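Local coordinates for protein purine nucleoside phosphorylase (Grouper iridovirus, PDB 3KHS) that probably catalyses the phosphate-dependent cleavage of purine nucleosides to free base and ribose 1-phosphate in purine salvage, at residues B[35-40]-B[77-82]; B[92-97]-B[218-223]. One frame throughout, in Å; residues are numbered along the deposited sequence.

Contact 1 (B[35-40]-B[77-82]); sequences IGDSLE and CMKGRF. With PO4 (phosphate ion), chain G.
Apolar contact between the 35-40 turn and the end of strand 73-79 rests on C77, which meets G36 and L39. The SG of C77 is anti to its own backbone N (chi1 172°), a torsion that brings the sulfur to G36 CA at 3.9 Å, while C77 CB is met by the CD2 branch of L39 at 4.1 Å. The thiol thus lies against bare backbone, and the leucine fills the flank beside it. The charged contact is looser: K79 bends at chi3 and crosses the D37 side chain at about a right angle, leaving NZ 3.9 Å from D37 OD1, a long salt bridge at the more exposed margin. A third interaction belongs to 77-82 alone. R81 NH1 donates to O2 of a phosphate ion at 3.0 Å (N-H...O 146°); the oxygen lies at the edge of the guanidinium, near its plane, and R81 CD also approaches O2, at 3.4 Å. Bends at chi2 and chi3 fold the arginine into this position, and T111 O takes a further bond from NH1. Around the contact, C77 also packs on I26 and C28 of strand 24-28, L39 reaches V70 of strand 64-70, and helix 257-279 covers I35 and S38.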
# COMPACT_ATOMS: atom_id res chain seq x y z
N ILE B 35 -25.00 -20.99 -4.93
CA ILE B 35 -25.88 -19.94 -5.41
C ILE B 35 -26.15 -20.10 -6.90
O ILE B 35 -27.24 -19.78 -7.38
CB ILE B 35 -25.25 -18.54 -5.20
CG1 ILE B 35 -24.97 -18.28 -3.72
CG2 ILE B 35 -26.17 -17.47 -5.74
CD1 ILE B 35 -24.48 -16.85 -3.46
N GLY B 36 -25.15 -20.59 -7.62
CA GLY B 36 -25.25 -20.76 -9.06
C GLY B 36 -26.25 -21.78 -9.55
O GLY B 36 -26.80 -21.63 -10.64
N ASP B 37 -26.48 -22.83 -8.76
CA ASP B 37 -27.43 -23.86 -9.14
C ASP B 37 -28.81 -23.25 -9.27
O ASP B 37 -29.71 -23.86 -9.83
CB ASP B 37 -27.48 -24.96 -8.08
CG ASP B 37 -26.11 -25.51 -7.73
OD1 ASP B 37 -25.21 -25.51 -8.62
OD2 ASP B 37 -25.94 -25.95 -6.56
N SER B 38 -28.98 -22.05 -8.74
CA SER B 38 -30.26 -21.37 -8.81
C SER B 38 -30.64 -20.87 -10.20
O SER B 38 -31.78 -20.48 -10.43
CB SER B 38 -30.27 -20.20 -7.84
OG SER B 38 -30.24 -20.68 -6.52
N LEU B 39 -29.69 -20.86 -11.12
CA LEU B 39 -30.00 -20.40 -12.47
C LEU B 39 -30.66 -21.49 -13.30
O LEU B 39 -30.17 -22.62 -13.36
CB LEU B 39 -28.75 -19.89 -13.19
CG LEU B 39 -28.36 -18.46 -12.82
CD1 LEU B 39 -27.92 -18.40 -11.37
CD2 LEU B 39 -27.26 -17.98 -13.74
N GLU B 40 -31.76 -21.14 -13.94
CA GLU B 40 -32.53 -22.06 -14.76
C GLU B 40 -32.17 -21.97 -16.23
O GLU B 40 -31.81 -20.90 -16.72
CB GLU B 40 -34.02 -21.78 -14.59
CG GLU B 40 -34.59 -22.22 -13.25
CD GLU B 40 -36.01 -21.71 -13.03
OE1 GLU B 40 -36.18 -20.53 -12.66
OE2 GLU B 40 -36.95 -22.50 -13.24
N CYS B 77 -23.65 -15.59 -13.63
CA CYS B 77 -23.12 -15.85 -12.30
C CYS B 77 -21.69 -16.35 -12.31
O CYS B 77 -21.37 -17.33 -12.99
CB CYS B 77 -23.99 -16.87 -11.58
SG CYS B 77 -23.33 -17.48 -9.97
N MET B 78 -20.83 -15.67 -11.55
CA MET B 78 -19.43 -16.05 -11.41
C MET B 78 -19.32 -17.04 -10.26
O MET B 78 -19.65 -16.71 -9.12
CB MET B 78 -18.57 -14.81 -11.07
CG MET B 78 -18.08 -13.97 -12.29
SD MET B 78 -17.04 -12.56 -11.88
CE MET B 78 -15.44 -13.30 -11.64
N LYS B 79 -18.91 -18.27 -10.56
CA LYS B 79 -18.71 -19.27 -9.52
C LYS B 79 -17.20 -19.25 -9.24
O LYS B 79 -16.45 -20.05 -9.79
CB LYS B 79 -19.15 -20.66 -10.00
CG LYS B 79 -20.65 -20.90 -9.85
CD LYS B 79 -21.05 -22.34 -10.12
CE LYS B 79 -20.72 -23.25 -8.94
NZ LYS B 79 -21.45 -24.56 -9.04
N GLY B 80 -16.78 -18.30 -8.41
CA GLY B 80 -15.37 -18.17 -8.09
C GLY B 80 -14.95 -16.80 -8.58
O GLY B 80 -15.44 -16.35 -9.61
N ARG B 81 -14.06 -16.13 -7.85
CA ARG B 81 -13.61 -14.81 -8.26
C ARG B 81 -12.07 -14.77 -8.23
O ARG B 81 -11.45 -15.78 -8.00
CB ARG B 81 -14.19 -13.74 -7.35
CG ARG B 81 -13.92 -13.95 -5.83
CD ARG B 81 -13.64 -12.62 -5.15
NE ARG B 81 -14.81 -11.74 -5.23
CZ ARG B 81 -15.90 -11.89 -4.49
NH1 ARG B 81 -15.99 -12.88 -3.59
NH2 ARG B 81 -16.91 -11.05 -4.66
N PHE B 82 -11.48 -13.62 -8.50
CA PHE B 82 -10.03 -13.47 -8.50
C PHE B 82 -9.64 -12.48 -7.40
O PHE B 82 -10.35 -11.49 -7.18
CB PHE B 82 -9.56 -12.98 -9.89
CG PHE B 82 -9.87 -13.96 -10.98
CD1 PHE B 82 -9.16 -15.15 -11.08
CD2 PHE B 82 -10.97 -13.77 -11.82
CE1 PHE B 82 -9.55 -16.15 -12.00
CE2 PHE B 82 -11.37 -14.76 -12.74
CZ PHE B 82 -10.66 -15.95 -12.82
P PO4 G . -13.96 -14.22 -0.69
O1 PO4 G . -15.33 -14.69 -0.38
O2 PO4 G . -13.74 -14.25 -2.17
O3 PO4 G . -13.77 -12.82 -0.20
O4 PO4 G . -12.97 -15.12 -0.02

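Contact 2 (B[92-97]-B[218-223]); sequences RATFPM and TAPETI
T94 OG1 has three polar neighbours: its one proton can serve the carbonyl oxygen of A90, the stronger partner, or that of A91, while R98 NH1 donates to the oxygen. With OG1 between backbone N and carbonyl carbon (chi1 59°), the methyl is the branch presented to 218-223. T94 CG2 lies 3.5 Å from P220 O, and it also touches P220 CB at 3.9 Å and E221 CG at 4.1 Å. One turn on, M97 adds a second apolar arm: its CG sits 3.4 Å from E221 O and 3.8 Å from E221 CB, the two side chains crossing at a slant, with the methionine bent at chi2 and chi3. Contact between the segments is therefore by carbon against backbone and aliphatic stem. The carboxylate of E221 is used differently. OE1 accepts a weak bond, 2.8 Å, from T218 N at the start of helix 219-227, and OE2 has R81 as its salt-bridge partner. L110 of strand 107-116 also touches E221, and V108 touches M97. Two helix N-termini meeting over the central mixed sheet, beside a phosphate-binding arginine, fit the alpha/beta fold of the PNP/MTAP family.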
# COMPACT_ATOMS: atom_id res chain seq x y z
N ARG B 92 -6.37 -6.66 -13.26
CA ARG B 92 -6.55 -8.02 -13.73
C ARG B 92 -7.68 -8.74 -12.97
O ARG B 92 -8.56 -9.35 -13.58
CB ARG B 92 -5.23 -8.75 -13.54
CG ARG B 92 -5.11 -9.99 -14.31
CD ARG B 92 -4.48 -9.73 -15.66
NE ARG B 92 -4.68 -10.92 -16.47
CZ ARG B 92 -5.68 -11.07 -17.34
NH1 ARG B 92 -6.57 -10.09 -17.55
NH2 ARG B 92 -5.82 -12.24 -17.96
N ALA B 93 -7.67 -8.67 -11.64
CA ALA B 93 -8.68 -9.38 -10.84
C ALA B 93 -10.05 -8.78 -11.02
O ALA B 93 -11.05 -9.38 -10.65
CB ALA B 93 -8.32 -9.36 -9.32
N THR B 94 -10.12 -7.57 -11.56
CA THR B 94 -11.42 -6.95 -11.75
C THR B 94 -11.83 -6.93 -13.22
O THR B 94 -12.74 -6.19 -13.62
CB THR B 94 -11.46 -5.49 -11.18
OG1 THR B 94 -10.46 -4.68 -11.81
CG2 THR B 94 -11.25 -5.49 -9.69
N PHE B 95 -11.15 -7.74 -14.03
CA PHE B 95 -11.44 -7.83 -15.46
C PHE B 95 -12.85 -8.39 -15.68
O PHE B 95 -13.57 -7.95 -16.57
CB PHE B 95 -10.40 -8.71 -16.18
CG PHE B 95 -10.66 -8.87 -17.65
CD1 PHE B 95 -10.53 -7.79 -18.51
CD2 PHE B 95 -11.10 -10.09 -18.15
CE1 PHE B 95 -10.83 -7.91 -19.86
CE2 PHE B 95 -11.41 -10.22 -19.49
CZ PHE B 95 -11.28 -9.13 -20.36
N PRO B 96 -13.26 -9.38 -14.87
CA PRO B 96 -14.61 -9.93 -15.07
C PRO B 96 -15.71 -8.87 -14.85
O PRO B 96 -16.78 -8.96 -15.44
CB PRO B 96 -14.67 -11.08 -14.05
CG PRO B 96 -13.22 -11.53 -13.95
CD PRO B 96 -12.49 -10.19 -13.91
N MET B 97 -15.44 -7.86 -14.03
CA MET B 97 -16.44 -6.80 -13.83
C MET B 97 -16.56 -5.97 -15.10
O MET B 97 -17.66 -5.47 -15.42
CB MET B 97 -16.08 -5.85 -12.68
CG MET B 97 -16.38 -6.37 -11.28
SD MET B 97 -18.07 -6.87 -11.02
CE MET B 97 -17.94 -8.67 -11.23
N THR B 218 -13.96 -8.11 -3.07
CA THR B 218 -15.14 -7.26 -3.24
C THR B 218 -14.99 -5.77 -3.50
O THR B 218 -15.56 -5.26 -4.45
CB THR B 218 -16.05 -7.43 -2.00
OG1 THR B 218 -16.45 -8.80 -1.91
CG2 THR B 218 -17.30 -6.52 -2.08
N ALA B 219 -14.23 -5.07 -2.67
CA ALA B 219 -14.06 -3.63 -2.83
C ALA B 219 -13.53 -3.20 -4.18
O ALA B 219 -14.08 -2.28 -4.79
CB ALA B 219 -13.16 -3.06 -1.71
N PRO B 220 -12.42 -3.81 -4.66
CA PRO B 220 -11.93 -3.38 -5.96
C PRO B 220 -12.94 -3.71 -7.06
O PRO B 220 -13.01 -3.00 -8.04
CB PRO B 220 -10.59 -4.13 -6.12
CG PRO B 220 -10.81 -5.34 -5.34
CD PRO B 220 -11.49 -4.80 -4.09
N GLU B 221 -13.71 -4.78 -6.89
CA GLU B 221 -14.69 -5.15 -7.88
C GLU B 221 -15.85 -4.14 -7.94
O GLU B 221 -16.33 -3.81 -9.03
CB GLU B 221 -15.23 -6.54 -7.61
CG GLU B 221 -14.23 -7.65 -7.86
CD GLU B 221 -14.41 -8.78 -6.86
OE1 GLU B 221 -13.77 -8.75 -5.79
OE2 GLU B 221 -15.22 -9.69 -7.14
N THR B 222 -16.29 -3.64 -6.79
CA THR B 222 -17.38 -2.66 -6.80
C THR B 222 -16.89 -1.30 -7.26
O THR B 222 -17.66 -0.49 -7.76
CB THR B 222 -18.05 -2.52 -5.40
OG1 THR B 222 -17.09 -2.01 -4.45
CG2 THR B 222 -18.57 -3.87 -4.93
N ILE B 223 -15.60 -1.03 -7.08
CA ILE B 223 -15.08 0.25 -7.55
C ILE B 223 -15.19 0.26 -9.08
O ILE B 223 -15.59 1.25 -9.67
CB ILE B 223 -13.58 0.44 -7.22
CG1 ILE B 223 -13.39 0.65 -5.72
CG2 ILE B 223 -13.02 1.62 -8.04
CD1 ILE B 223 -11.91 0.71 -5.33

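Overall arrangement
Contacts 1 and 2 follow one another along the chain, their centres about 16 Å apart, and segment 77-82 joins them. Its strand end packs against 35-40, whereas the residues beyond run on to contact 2. R81 NE forms a salt bridge with E221 OE2 at 2.8 Å, so the glutamate of contact 2 is a second-shell residue that orients the phosphate-binding arginine of contact 1 and probably balances part of its charge. Packing adds to this: M78 CE lies 3.4 Å from P96 CB, and F82 O 3.6 Å from A93 CB. S30, H83, A113 and S217 complete the phosphate site, consistent with the phosphate-substrate pocket of related trimeric purine nucleoside phosphorylases.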